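Local coordinates for protein HTH-type transcriptional activator AmpR (Pseudomonas aeruginosa PAO1, PDB 5MMH) that activates transcription of the beta-lactamase gene ampC by binding its promoter directly, and senses cell-wall-derived muropeptides through its effector domain, at residues A[13-18]-A[42-47]; A[83-88]-A[171-176]; A[105-110]-A[140-145]. All blocks are in the same frame, centred on the assembly; numbering follows the deposited sequence.

Contact 1 of 3, residues A[13-18]-A[42-47]; sequences VLTVGA and DLRLST
L14 and L43 both carry CG anti to the backbone N (chi1 171° and 180°), which sends the two side chains off the sheet together, flank to flank, with L14 CD2 3.8 Å from L43 CD1. The same L43 methyl also meets V16 CG2, at 3.9 Å, so it sits against both valine and leucine. L45 CD1 lies against the neighbouring backbone, 3.4 Å from V16 O. Beneath these groups the two strands run parallel in register. L14 N donates to D42 O at 3.0 Å, and L14 O receives R44 N at 2.7 Å; V16 then bonds to R44 O and S46 N in the same way, and A18 N closes the series on S46 O. Strands 13-19 and 42-48 with helix 20-37 between them form a beta-alpha-beta unit of the LysR effector domain. That helix covers L43 and L45, while F199 of helix 194-215 packs on L14 and V16. On the other face, T15 CG2 rests 3.8 Å from R44 CB. R44 bends at chi2 (80°), bringing its guanidinium to V13, whose CG2 lies over one face; the separation there is too short to be trusted in detail. T15 OG1 is satisfied by G58 O. D42 forms a salt bridge with R132 of the second subunit, and T47 OG1 bonds to D137 of that subunit. Strand 42-48 is outermost within its own chain, but L45 and S46 pair in parallel with a strand of the second subunit, carrying the sheet across the dimer interface.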
ATOM      1  N   VAL A  13     -11.112 -11.528 -22.678  1.00 37.48           N
ATOM      2  CA  VAL A  13     -10.514 -10.580 -21.751  1.00 36.04           C
ATOM      3  C   VAL A  13     -11.221 -10.681 -20.408  1.00 31.51           C
ATOM      4  O   VAL A  13     -12.451 -10.812 -20.340  1.00 35.11           O
ATOM      5  CB  VAL A  13     -10.550  -9.144 -22.318  1.00 40.76           C
ATOM      6  CG1 VAL A  13     -11.910  -8.476 -22.110  1.00 40.70           C
ATOM      7  CG2 VAL A  13      -9.446  -8.326 -21.705  1.00 28.84           C
ATOM      8  N   LEU A  14     -10.430 -10.645 -19.334  1.00 22.24           N
ATOM      9  CA  LEU A  14     -10.956 -10.655 -17.974  1.00 21.54           C
ATOM     10  C   LEU A  14     -10.208  -9.628 -17.138  1.00 23.16           C
ATOM     11  O   LEU A  14      -8.982  -9.686 -17.040  1.00 26.49           O
ATOM     12  CB  LEU A  14     -10.808 -12.043 -17.366  1.00 17.52           C
ATOM     13  CG  LEU A  14     -11.110 -12.147 -15.878  1.00 23.91           C
ATOM     14  CD1 LEU A  14     -12.550 -11.802 -15.591  1.00 24.08           C
ATOM     15  CD2 LEU A  14     -10.772 -13.541 -15.373  1.00 23.46           C
ATOM     16  N   THR A  15     -10.934  -8.703 -16.517  1.00 19.41           N
ATOM     17  CA  THR A  15     -10.320  -7.659 -15.713  1.00 22.36           C
ATOM     18  C   THR A  15     -10.755  -7.801 -14.258  1.00 18.61           C
ATOM     19  O   THR A  15     -11.944  -7.696 -13.941  1.00 18.10           O
ATOM     20  CB  THR A  15     -10.662  -6.273 -16.272  1.00 28.12           C
ATOM     21  OG1 THR A  15     -12.076  -6.076 -16.214  1.00 39.91           O
ATOM     22  CG2 THR A  15     -10.249  -6.190 -17.725  1.00 21.93           C
ATOM     23  N   VAL A  16      -9.790  -8.055 -13.376  1.00 15.67           N
ATOM     24  CA  VAL A  16     -10.054  -8.219 -11.951  1.00 17.96           C
ATOM     25  C   VAL A  16      -9.240  -7.184 -11.182  1.00 15.87           C
ATOM     26  O   VAL A  16      -8.057  -6.988 -11.468  1.00 13.95           O
ATOM     27  CB  VAL A  16      -9.725  -9.639 -11.462  1.00 16.73           C
ATOM     28  CG1 VAL A  16      -9.957  -9.739  -9.962  1.00 19.54           C
ATOM     29  CG2 VAL A  16     -10.588 -10.688 -12.200  1.00 16.23           C
ATOM     30  N   GLY A  17      -9.891  -6.523 -10.230  1.00 14.53           N
ATOM     31  CA  GLY A  17      -9.232  -5.657  -9.257  1.00 16.09           C
ATOM     32  C   GLY A  17      -9.341  -6.263  -7.867  1.00 19.72           C
ATOM     33  O   GLY A  17     -10.384  -6.811  -7.495  1.00 20.14           O
ATOM     34  N   ALA A  18      -8.251  -6.183  -7.112  1.00 17.77           N
ATOM     35  CA  ALA A  18      -8.147  -6.774  -5.786  1.00 15.56           C
ATOM     36  C   ALA A  18      -7.470  -5.774  -4.857  1.00 18.18           C
ATOM     37  O   ALA A  18      -6.611  -5.013  -5.293  1.00 13.53           O
ATOM     38  CB  ALA A  18      -7.331  -8.076  -5.853  1.00 13.08           C
ATOM     39  N   ASP A  42      -7.035 -13.924 -20.915  1.00 34.56           N
ATOM     40  CA  ASP A  42      -6.062 -12.850 -20.803  1.00 36.09           C
ATOM     41  C   ASP A  42      -6.519 -11.988 -19.624  1.00 29.34           C
ATOM     42  O   ASP A  42      -7.501 -11.246 -19.704  1.00 25.87           O
ATOM     43  CB  ASP A  42      -5.981 -12.081 -22.116  1.00 40.59           C
ATOM     44  CG  ASP A  42      -5.174 -10.819 -22.021  1.00 46.55           C
ATOM     45  OD1 ASP A  42      -5.407  -9.896 -22.829  1.00 45.79           O
ATOM     46  OD2 ASP A  42      -4.310 -10.721 -21.122  1.00 48.43           O
ATOM     47  N   LEU A  43      -5.829 -12.156 -18.494  1.00 31.05           N
ATOM     48  CA  LEU A  43      -6.208 -11.528 -17.234  1.00 31.98           C
ATOM     49  C   LEU A  43      -5.556 -10.155 -17.109  1.00 29.30           C
ATOM     50  O   LEU A  43      -4.352 -10.014 -17.332  1.00 30.12           O
ATOM     51  CB  LEU A  43      -5.789 -12.407 -16.052  1.00 26.48           C
ATOM     52  CG  LEU A  43      -6.055 -11.979 -14.627  1.00 24.08           C
ATOM     53  CD1 LEU A  43      -7.534 -11.908 -14.386  1.00 20.78           C
ATOM     54  CD2 LEU A  43      -5.412 -12.993 -13.735  1.00 19.63           C
ATOM     55  N   ARG A  44      -6.358  -9.146 -16.784  1.00 19.64           N
ATOM     56  CA  ARG A  44      -5.849  -7.821 -16.449  1.00 26.12           C
ATOM     57  C   ARG A  44      -6.083  -7.588 -14.959  1.00 19.15           C
ATOM     58  O   ARG A  44      -7.180  -7.215 -14.533  1.00 24.84           O
ATOM     59  CB  ARG A  44      -6.507  -6.743 -17.306  1.00 23.36           C
ATOM     60  CG  ARG A  44      -5.780  -6.458 -18.626  1.00 40.39           C
ATOM     61  CD  ARG A  44      -6.142  -7.499 -19.621  1.00 40.67           C
ATOM     62  NE  ARG A  44      -5.843  -7.079 -20.986  1.00 45.97           N
ATOM     63  CZ  ARG A  44      -6.668  -6.329 -21.699  1.00 56.98           C
ATOM     64  NH1 ARG A  44      -7.774  -5.879 -21.106  1.00 59.05           N
ATOM     65  NH2 ARG A  44      -6.386  -6.007 -22.940  1.00 55.37           N
ATOM     66  N   LEU A  45      -5.029  -7.772 -14.183  1.00 15.50           N
ATOM     67  CA  LEU A  45      -5.079  -7.577 -12.749  1.00 19.01           C
ATOM     68  C   LEU A  45      -4.645  -6.160 -12.405  1.00 19.85           C
ATOM     69  O   LEU A  45      -3.642  -5.673 -12.933  1.00 19.80           O
ATOM     70  CB  LEU A  45      -4.169  -8.598 -12.067  1.00 18.77           C
ATOM     71  CG  LEU A  45      -4.223  -8.670 -10.544  1.00 16.69           C
ATOM     72  CD1 LEU A  45      -5.659  -8.931 -10.096  1.00 13.87           C
ATOM     73  CD2 LEU A  45      -3.288  -9.779 -10.116  1.00 15.10           C
ATOM     74  N   SER A  46      -5.410  -5.497 -11.538  1.00 20.03           N
ATOM     75  CA  SER A  46      -5.004  -4.234 -10.941  1.00 16.59           C
ATOM     76  C   SER A  46      -5.276  -4.269  -9.441  1.00 21.05           C
ATOM     77  O   SER A  46      -6.146  -5.017  -8.971  1.00 15.23           O
ATOM     78  CB  SER A  46      -5.739  -3.043 -11.605  1.00 19.92           C
ATOM     79  OG  SER A  46      -7.140  -3.136 -11.443  1.00 26.99           O
ATOM     80  N   THR A  47      -4.536  -3.463  -8.674  1.00 12.36           N
ATOM     81  CA  THR A  47      -4.783  -3.406  -7.243  1.00 17.14           C
ATOM     82  C   THR A  47      -5.472  -2.096  -6.893  1.00 26.48           C
ATOM     83  O   THR A  47      -5.421  -1.122  -7.644  1.00 22.15           O
ATOM     84  CB  THR A  47      -3.505  -3.560  -6.397  1.00 21.67           C
ATOM     85  OG1 THR A  47      -2.628  -2.417  -6.555  1.00 17.49           O
ATOM     86  CG2 THR A  47      -2.783  -4.859  -6.748  1.00 15.92           C
TER

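Contact 2 of 3, residues A[83-88]-A[171-176]; sequences LTVLCC and RPFATE
T84 and V85, near the end of strand 73-86, receive the loop 171-176 in a mixed contact: one direct side-chain bond, one water and a patch of apolar packing. T84 OG1, roughly anti to the backbone N (chi1 -155°), donates to T175 O at 3.0 Å, and that carbonyl is gripped a second time by W118 NE1. Beside it, a water donates to V85 O at 2.6 Å and accepts from F173 N at 2.9 Å, tying strand to loop. R171 stretches out across T84, whose CB lies over one face of the guanidinium. The guanidinium is held from within the loop: NE donates in plane to F173 O at 3.2 Å, and NH2 makes a salt bridge with E176 OE2, using the anti lone pair of that oxygen. The apolar side is built on P172, whose CG meets V85 CG1 at 3.6 Å and C87 SG at 3.7 Å, while V85 CB reaches the edge of the F173 ring. W115 and W118 of helix 114-121 also pack on V85. L83 bonds through its backbone to V177, just as the chain heads for strand 181-187, a course consistent with the paired crossover strands that link the two lobes of periplasmic-binding-protein-like effector domains.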
ATOM      1  N   LEU A  83      -8.160 -10.373  12.594  1.00 22.53           N
ATOM      2  CA  LEU A  83      -7.132  -9.377  12.852  1.00 21.83           C
ATOM      3  C   LEU A  83      -6.349  -9.738  14.110  1.00 25.64           C
ATOM      4  O   LEU A  83      -6.931 -10.157  15.116  1.00 23.54           O
ATOM      5  CB  LEU A  83      -7.765  -7.995  13.021  1.00 16.51           C
ATOM      6  CG  LEU A  83      -8.517  -7.424  11.825  1.00 24.14           C
ATOM      7  CD1 LEU A  83      -8.950  -5.992  12.096  1.00 17.90           C
ATOM      8  CD2 LEU A  83      -7.641  -7.487  10.585  1.00 18.23           C
ATOM      9  N   THR A  84      -5.030  -9.555  14.056  1.00 28.15           N
ATOM     10  CA  THR A  84      -4.191  -9.755  15.227  1.00 26.42           C
ATOM     11  C   THR A  84      -3.133  -8.658  15.298  1.00 28.07           C
ATOM     12  O   THR A  84      -2.879  -7.943  14.327  1.00 21.29           O
ATOM     13  CB  THR A  84      -3.534 -11.144  15.210  1.00 29.27           C
ATOM     14  OG1 THR A  84      -3.223 -11.528  16.550  1.00 33.16           O
ATOM     15  CG2 THR A  84      -2.252 -11.149  14.361  1.00 23.19           C
ATOM     16  N   VAL A  85      -2.505  -8.550  16.466  1.00 31.95           N
ATOM     17  CA  VAL A  85      -1.424  -7.594  16.687  1.00 23.88           C
ATOM     18  C   VAL A  85      -0.152  -8.097  16.016  1.00 29.43           C
ATOM     19  O   VAL A  85       0.257  -9.245  16.222  1.00 29.40           O
ATOM     20  CB  VAL A  85      -1.205  -7.371  18.190  1.00 24.54           C
ATOM     21  CG1 VAL A  85       0.127  -6.717  18.429  1.00 33.21           C
ATOM     22  CG2 VAL A  85      -2.331  -6.524  18.780  1.00 21.46           C
ATOM     23  N   LEU A  86       0.485  -7.231  15.209  1.00 22.82           N
ATOM     24  CA  LEU A  86       1.725  -7.553  14.523  1.00 22.26           C
ATOM     25  C   LEU A  86       2.710  -6.414  14.733  1.00 25.60           C
ATOM     26  O   LEU A  86       2.329  -5.241  14.681  1.00 30.95           O
ATOM     27  CB  LEU A  86       1.486  -7.792  13.027  1.00 22.89           C
ATOM     28  CG  LEU A  86       0.584  -8.988  12.696  1.00 22.92           C
ATOM     29  CD1 LEU A  86       0.198  -8.961  11.233  1.00 27.29           C
ATOM     30  CD2 LEU A  86       1.290 -10.292  13.019  1.00 24.02           C
ATOM     31  N   CYS A  87       3.978  -6.752  14.971  1.00 28.02           N
ATOM     32  CA  CYS A  87       4.981  -5.731  15.271  1.00 27.48           C
ATOM     33  C   CYS A  87       6.370  -6.273  14.979  1.00 32.60           C
ATOM     34  O   CYS A  87       6.548  -7.456  14.681  1.00 30.62           O
ATOM     35  CB  CYS A  87       4.882  -5.266  16.720  1.00 26.19           C
ATOM     36  SG  CYS A  87       5.105  -6.582  17.934  1.00 32.75           S
ATOM     37  N   CYS A  88       7.361  -5.382  15.056  1.00 31.76           N
ATOM     38  CA  CYS A  88       8.745  -5.804  14.872  1.00 38.65           C
ATOM     39  C   CYS A  88       9.271  -6.502  16.132  1.00 42.39           C
ATOM     40  O   CYS A  88       8.726  -6.324  17.226  1.00 43.18           O
ATOM     41  CB  CYS A  88       9.629  -4.608  14.513  1.00 33.28           C
ATOM     42  SG  CYS A  88       9.816  -3.372  15.808  1.00 40.25           S
ATOM     43  N   ARG A 171       4.242 -12.009  15.825  1.00 35.07           N
ATOM     44  CA  ARG A 171       2.916 -12.014  16.428  1.00 31.88           C
ATOM     45  C   ARG A 171       3.074 -12.176  17.934  1.00 35.64           C
ATOM     46  O   ARG A 171       3.350 -13.289  18.406  1.00 42.44           O
ATOM     47  CB  ARG A 171       2.076 -13.157  15.854  1.00 28.73           C
ATOM     48  CG  ARG A 171       0.659 -13.211  16.398  1.00 31.89           C
ATOM     49  CD  ARG A 171      -0.126 -14.309  15.718  1.00 29.59           C
ATOM     50  NE  ARG A 171      -1.477 -14.393  16.248  1.00 25.23           N
ATOM     51  CZ  ARG A 171      -2.486 -14.947  15.590  1.00 33.33           C
ATOM     52  NH1 ARG A 171      -2.286 -15.463  14.383  1.00 32.82           N
ATOM     53  NH2 ARG A 171      -3.694 -14.971  16.134  1.00 29.33           N
ATOM     54  N   PRO A 172       2.928 -11.110  18.729  1.00 32.22           N
ATOM     55  CA  PRO A 172       3.195 -11.231  20.172  1.00 33.87           C
ATOM     56  C   PRO A 172       2.091 -11.875  20.993  1.00 37.60           C
ATOM     57  O   PRO A 172       2.399 -12.396  22.073  1.00 40.27           O
ATOM     58  CB  PRO A 172       3.412  -9.774  20.616  1.00 43.50           C
ATOM     59  CG  PRO A 172       2.775  -8.941  19.545  1.00 36.28           C
ATOM     60  CD  PRO A 172       2.948  -9.706  18.279  1.00 33.36           C
ATOM     61  N   PHE A 173       0.829 -11.846  20.553  1.00 35.31           N
ATOM     62  CA  PHE A 173      -0.270 -12.414  21.328  1.00 32.23           C
ATOM     63  C   PHE A 173      -1.103 -13.367  20.480  1.00 33.46           C
ATOM     64  O   PHE A 173      -1.110 -13.302  19.246  1.00 32.89           O
ATOM     65  CB  PHE A 173      -1.192 -11.331  21.898  1.00 28.95           C
ATOM     66  CG  PHE A 173      -0.458 -10.207  22.570  1.00 40.90           C
ATOM     67  CD1 PHE A 173       0.188 -10.406  23.784  1.00 41.21           C
ATOM     68  CD2 PHE A 173      -0.405  -8.952  21.985  1.00 33.66           C
ATOM     69  CE1 PHE A 173       0.864  -9.364  24.409  1.00 43.62           C
ATOM     70  CE2 PHE A 173       0.274  -7.905  22.599  1.00 41.34           C
ATOM     71  CZ  PHE A 173       0.910  -8.112  23.812  1.00 39.19           C
ATOM     72  N   ALA A 174      -1.839 -14.239  21.171  1.00 31.32           N
ATOM     73  CA  ALA A 174      -2.717 -15.201  20.516  1.00 31.15           C
ATOM     74  C   ALA A 174      -4.076 -14.618  20.139  1.00 31.18           C
ATOM     75  O   ALA A 174      -4.710 -15.104  19.194  1.00 28.46           O
ATOM     76  CB  ALA A 174      -2.916 -16.426  21.416  1.00 26.07           C
ATOM     77  N   THR A 175      -4.532 -13.591  20.849  1.00 23.47           N
ATOM     78  CA  THR A 175      -5.879 -13.075  20.647  1.00 29.45           C
ATOM     79  C   THR A 175      -6.096 -12.612  19.205  1.00 33.65           C
ATOM     80  O   THR A 175      -5.273 -11.875  18.644  1.00 30.86           O
ATOM     81  CB  THR A 175      -6.134 -11.921  21.622  1.00 30.85           C
ATOM     82  OG1 THR A 175      -6.024 -12.394  22.968  1.00 30.60           O
ATOM     83  CG2 THR A 175      -7.530 -11.351  21.432  1.00 31.19           C
ATOM     84  N   GLU A 176      -7.203 -13.064  18.604  1.00 26.23           N
ATOM     85  CA  GLU A 176      -7.715 -12.574  17.326  1.00 28.58           C
ATOM     86  C   GLU A 176      -9.074 -11.928  17.541  1.00 28.86           C
ATOM     87  O   GLU A 176      -9.724 -12.126  18.569  1.00 32.80           O
ATOM     88  CB  GLU A 176      -7.905 -13.693  16.292  1.00 30.70           C
ATOM     89  CG  GLU A 176      -6.710 -14.520  15.957  1.00 32.53           C
ATOM     90  CD  GLU A 176      -7.050 -15.587  14.951  1.00 30.87           C
ATOM     91  OE1 GLU A 176      -8.253 -15.902  14.819  1.00 45.15           O
ATOM     92  OE2 GLU A 176      -6.128 -16.119  14.296  1.00 36.25           O
TER
HETATM   93  O   HOH W   1      -0.485 -10.718  18.253  1.00 31.93           O

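Contact 3 of 3, residues A[105-110]-A[140-145]; sequences TLLRSY and LAMLEA
M142 meets strand 106-109 through L107, R108 and S109, and is the first residue of 140-145 to do so; L140 and A141 before it pack on A141 and L140 of the second subunit. Its CG stands anti to the backbone N (chi1 178°) and lies 3.8 Å from L107 CB. The chain then turns at chi3 (-62°), laying the methyl on the peptide link between R108 and S109: M142 CE is 3.5 Å from R108 C and 3.6 Å from S109 N. L107 answers from the strand by reaching to the helix backbone, its CD1 3.6 Å from M142 O. The next residue, L143, leaves the helix on a different side and packs on A153 and A155 of strand 153-156. E144 likewise faces elsewhere, forming a salt bridge with R162 of the second subunit. One turn beyond M142, A145 comes round to the strand again, with its CB 4.2 Å from L107 CD1; F136 of strand 133-136 packs on it too. Segment 140-145 of the helix and strand 106-109 run nearly antiparallel, at 172°, as a helix covering one face of a small parallel sheet. Strand polar groups are served elsewhere: L107 O accepts from W115 NE1, and R108 pairs through its backbone with I134 and F136. What joins helix to strand is therefore van der Waals packing of aliphatic groups and a methionine methyl on each other and on backbone, rather than directed bonds.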
ATOM      1  N   THR A 105       2.652   3.595  19.901  1.00 29.16           N
ATOM      2  CA  THR A 105       1.769   4.060  18.853  1.00 32.93           C
ATOM      3  C   THR A 105       0.972   2.897  18.308  1.00 28.27           C
ATOM      4  O   THR A 105       1.540   1.875  17.910  1.00 29.44           O
ATOM      5  CB  THR A 105       2.564   4.695  17.731  1.00 28.27           C
ATOM      6  OG1 THR A 105       3.481   5.623  18.299  1.00 49.65           O
ATOM      7  CG2 THR A 105       1.626   5.378  16.746  1.00 31.24           C
ATOM      8  N   LEU A 106      -0.340   3.061  18.289  1.00 31.08           N
ATOM      9  CA  LEU A 106      -1.249   2.053  17.767  1.00 28.45           C
ATOM     10  C   LEU A 106      -1.526   2.411  16.316  1.00 28.28           C
ATOM     11  O   LEU A 106      -2.220   3.389  16.041  1.00 31.16           O
ATOM     12  CB  LEU A 106      -2.537   2.007  18.588  1.00 32.70           C
ATOM     13  CG  LEU A 106      -2.353   1.730  20.085  1.00 34.07           C
ATOM     14  CD1 LEU A 106      -3.686   1.493  20.769  1.00 34.84           C
ATOM     15  CD2 LEU A 106      -1.394   0.554  20.307  1.00 28.22           C
ATOM     16  N   LEU A 107      -0.976   1.632  15.388  1.00 23.09           N
ATOM     17  CA  LEU A 107      -1.248   1.853  13.973  1.00 19.65           C
ATOM     18  C   LEU A 107      -2.626   1.299  13.634  1.00 28.26           C
ATOM     19  O   LEU A 107      -2.977   0.192  14.045  1.00 22.83           O
ATOM     20  CB  LEU A 107      -0.180   1.171  13.125  1.00 19.15           C
ATOM     21  CG  LEU A 107       1.275   1.405  13.541  1.00 19.35           C
ATOM     22  CD1 LEU A 107       2.176   0.442  12.808  1.00 19.42           C
ATOM     23  CD2 LEU A 107       1.721   2.896  13.284  1.00 13.25           C
ATOM     24  N   ARG A 108      -3.422   2.064  12.887  1.00 30.10           N
ATOM     25  CA  ARG A 108      -4.772   1.597  12.611  1.00 26.94           C
ATOM     26  C   ARG A 108      -5.190   1.907  11.183  1.00 24.95           C
ATOM     27  O   ARG A 108      -4.555   2.693  10.478  1.00 20.44           O
ATOM     28  CB  ARG A 108      -5.768   2.191  13.606  1.00 33.08           C
ATOM     29  CG  ARG A 108      -6.011   3.666  13.494  1.00 31.00           C
ATOM     30  CD  ARG A 108      -6.929   4.049  14.637  1.00 35.19           C
ATOM     31  NE  ARG A 108      -7.420   5.421  14.587  1.00 39.93           N
ATOM     32  CZ  ARG A 108      -8.436   5.834  13.833  1.00 40.44           C
ATOM     33  NH1 ARG A 108      -9.079   4.989  13.026  1.00 32.69           N
ATOM     34  NH2 ARG A 108      -8.807   7.106  13.884  1.00 48.40           N
ATOM     35  N   SER A 109      -6.273   1.252  10.762  1.00 17.77           N
ATOM     36  CA  SER A 109      -6.916   1.488   9.480  1.00 26.16           C
ATOM     37  C   SER A 109      -8.056   2.495   9.629  1.00 25.47           C
ATOM     38  O   SER A 109      -8.387   2.940  10.731  1.00 28.86           O
ATOM     39  CB  SER A 109      -7.450   0.182   8.898  1.00 32.77           C
ATOM     40  OG  SER A 109      -8.662  -0.182   9.541  1.00 35.52           O
ATOM     41  N   TYR A 110      -8.697   2.831   8.509  1.00 29.57           N
ATOM     42  CA  TYR A 110      -9.853   3.750   8.560  1.00 37.98           C
ATOM     43  C   TYR A 110     -11.078   3.194   9.233  1.00 34.50           C
ATOM     44  O   TYR A 110     -11.960   3.930   9.591  1.00 39.03           O
ATOM     45  CB  TYR A 110     -10.247   4.491   7.272  1.00 41.34           C
ATOM     46  CG  TYR A 110      -9.816   3.964   5.937  1.00 50.69           C
ATOM     47  CD1 TYR A 110     -10.480   2.897   5.332  1.00 56.13           C
ATOM     48  CD2 TYR A 110      -8.803   4.598   5.237  1.00 51.62           C
ATOM     49  CE1 TYR A 110     -10.112   2.419   4.093  1.00 49.35           C
ATOM     50  CE2 TYR A 110      -8.403   4.147   3.981  1.00 55.06           C
ATOM     51  CZ  TYR A 110      -9.061   3.038   3.405  1.00 53.63           C
ATOM     52  OH  TYR A 110      -8.673   2.593   2.154  1.00 53.56           O
ATOM     53  N   LEU A 140      -0.535  -2.955   3.894  1.00 17.71           N
ATOM     54  CA  LEU A 140       0.854  -2.973   3.441  1.00 17.16           C
ATOM     55  C   LEU A 140       1.618  -1.782   3.995  1.00 19.55           C
ATOM     56  O   LEU A 140       2.740  -1.932   4.493  1.00 19.69           O
ATOM     57  CB  LEU A 140       0.914  -2.972   1.921  1.00 15.71           C
ATOM     58  CG  LEU A 140       0.474  -4.273   1.256  1.00 23.23           C
ATOM     59  CD1 LEU A 140       0.490  -4.054  -0.243  1.00 25.23           C
ATOM     60  CD2 LEU A 140       1.361  -5.453   1.662  1.00 13.88           C
ATOM     61  N   ALA A 141       1.027  -0.586   3.923  1.00 15.43           N
ATOM     62  CA  ALA A 141       1.713   0.580   4.465  1.00 19.61           C
ATOM     63  C   ALA A 141       1.818   0.478   5.977  1.00 22.17           C
ATOM     64  O   ALA A 141       2.843   0.855   6.557  1.00 16.19           O
ATOM     65  CB  ALA A 141       0.985   1.866   4.060  1.00 16.46           C
ATOM     66  N   MET A 142       0.773  -0.065   6.622  1.00 14.41           N
ATOM     67  CA  MET A 142       0.765  -0.243   8.072  1.00 14.74           C
ATOM     68  C   MET A 142       1.824  -1.243   8.532  1.00 19.80           C
ATOM     69  O   MET A 142       2.442  -1.051   9.588  1.00 15.75           O
ATOM     70  CB  MET A 142      -0.621  -0.699   8.527  1.00 16.81           C
ATOM     71  CG  MET A 142      -0.719  -0.956  10.017  1.00 20.52           C
ATOM     72  SD  MET A 142      -2.143  -1.960  10.538  1.00 22.52           S
ATOM     73  CE  MET A 142      -3.533  -0.948  10.017  1.00 20.44           C
ATOM     74  N   LEU A 143       2.056  -2.314   7.757  1.00 18.97           N
ATOM     75  CA  LEU A 143       3.020  -3.326   8.188  1.00 19.98           C
ATOM     76  C   LEU A 143       4.452  -2.877   7.944  1.00 23.26           C
ATOM     77  O   LEU A 143       5.348  -3.188   8.737  1.00 25.54           O
ATOM     78  CB  LEU A 143       2.757  -4.652   7.479  1.00 20.74           C
ATOM     79  CG  LEU A 143       1.989  -5.648   8.355  1.00 23.95           C
ATOM     80  CD1 LEU A 143       2.797  -5.992   9.595  1.00 25.97           C
ATOM     81  CD2 LEU A 143       0.622  -5.093   8.752  1.00 13.72           C
ATOM     82  N   GLU A 144       4.683  -2.167   6.838  1.00 23.10           N
ATOM     83  CA  GLU A 144       5.969  -1.518   6.617  1.00 22.32           C
ATOM     84  C   GLU A 144       6.288  -0.520   7.734  1.00 25.28           C
ATOM     85  O   GLU A 144       7.421  -0.477   8.225  1.00 24.63           O
ATOM     86  CB  GLU A 144       5.977  -0.836   5.248  1.00 24.00           C
ATOM     87  CG  GLU A 144       7.258  -0.073   4.946  1.00 27.61           C
ATOM     88  CD  GLU A 144       8.468  -0.974   4.768  1.00 35.33           C
ATOM     89  OE1 GLU A 144       9.610  -0.483   4.948  1.00 32.81           O
ATOM     90  OE2 GLU A 144       8.280  -2.163   4.417  1.00 40.52           O
ATOM     91  N   ALA A 145       5.301   0.274   8.169  1.00 19.52           N
ATOM     92  CA  ALA A 145       5.538   1.159   9.310  1.00 18.63           C
ATOM     93  C   ALA A 145       5.876   0.365  10.560  1.00 23.96           C
ATOM     94  O   ALA A 145       6.754   0.756  11.336  1.00 26.31           O
ATOM     95  CB  ALA A 145       4.322   2.044   9.572  1.00 18.42           C
TER

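Overall arrangement
Contact 3 is the most buried of the three, a helix lying on a strand by van der Waals packing, with no hydrogen bond between the two segments. Contacts 1 and 2 are partly buried and reach the same six-stranded sheet, yet on opposite sides of the chain's centre, their centres about 32 Å apart. Contact 1 is backbone pairing between sheet strands, at an edge that the second subunit extends; contact 2 docks a loop on the sheet through a side-chain bond, a water and proline packing, and no other chain touches it. Contact 3 also borders the second subunit, through its helix. Contacts 2 and 3 meet where L86 CB lies 4.1 Å from L143 CD1, and both segments of 3 fall within the chain that 2 brings together.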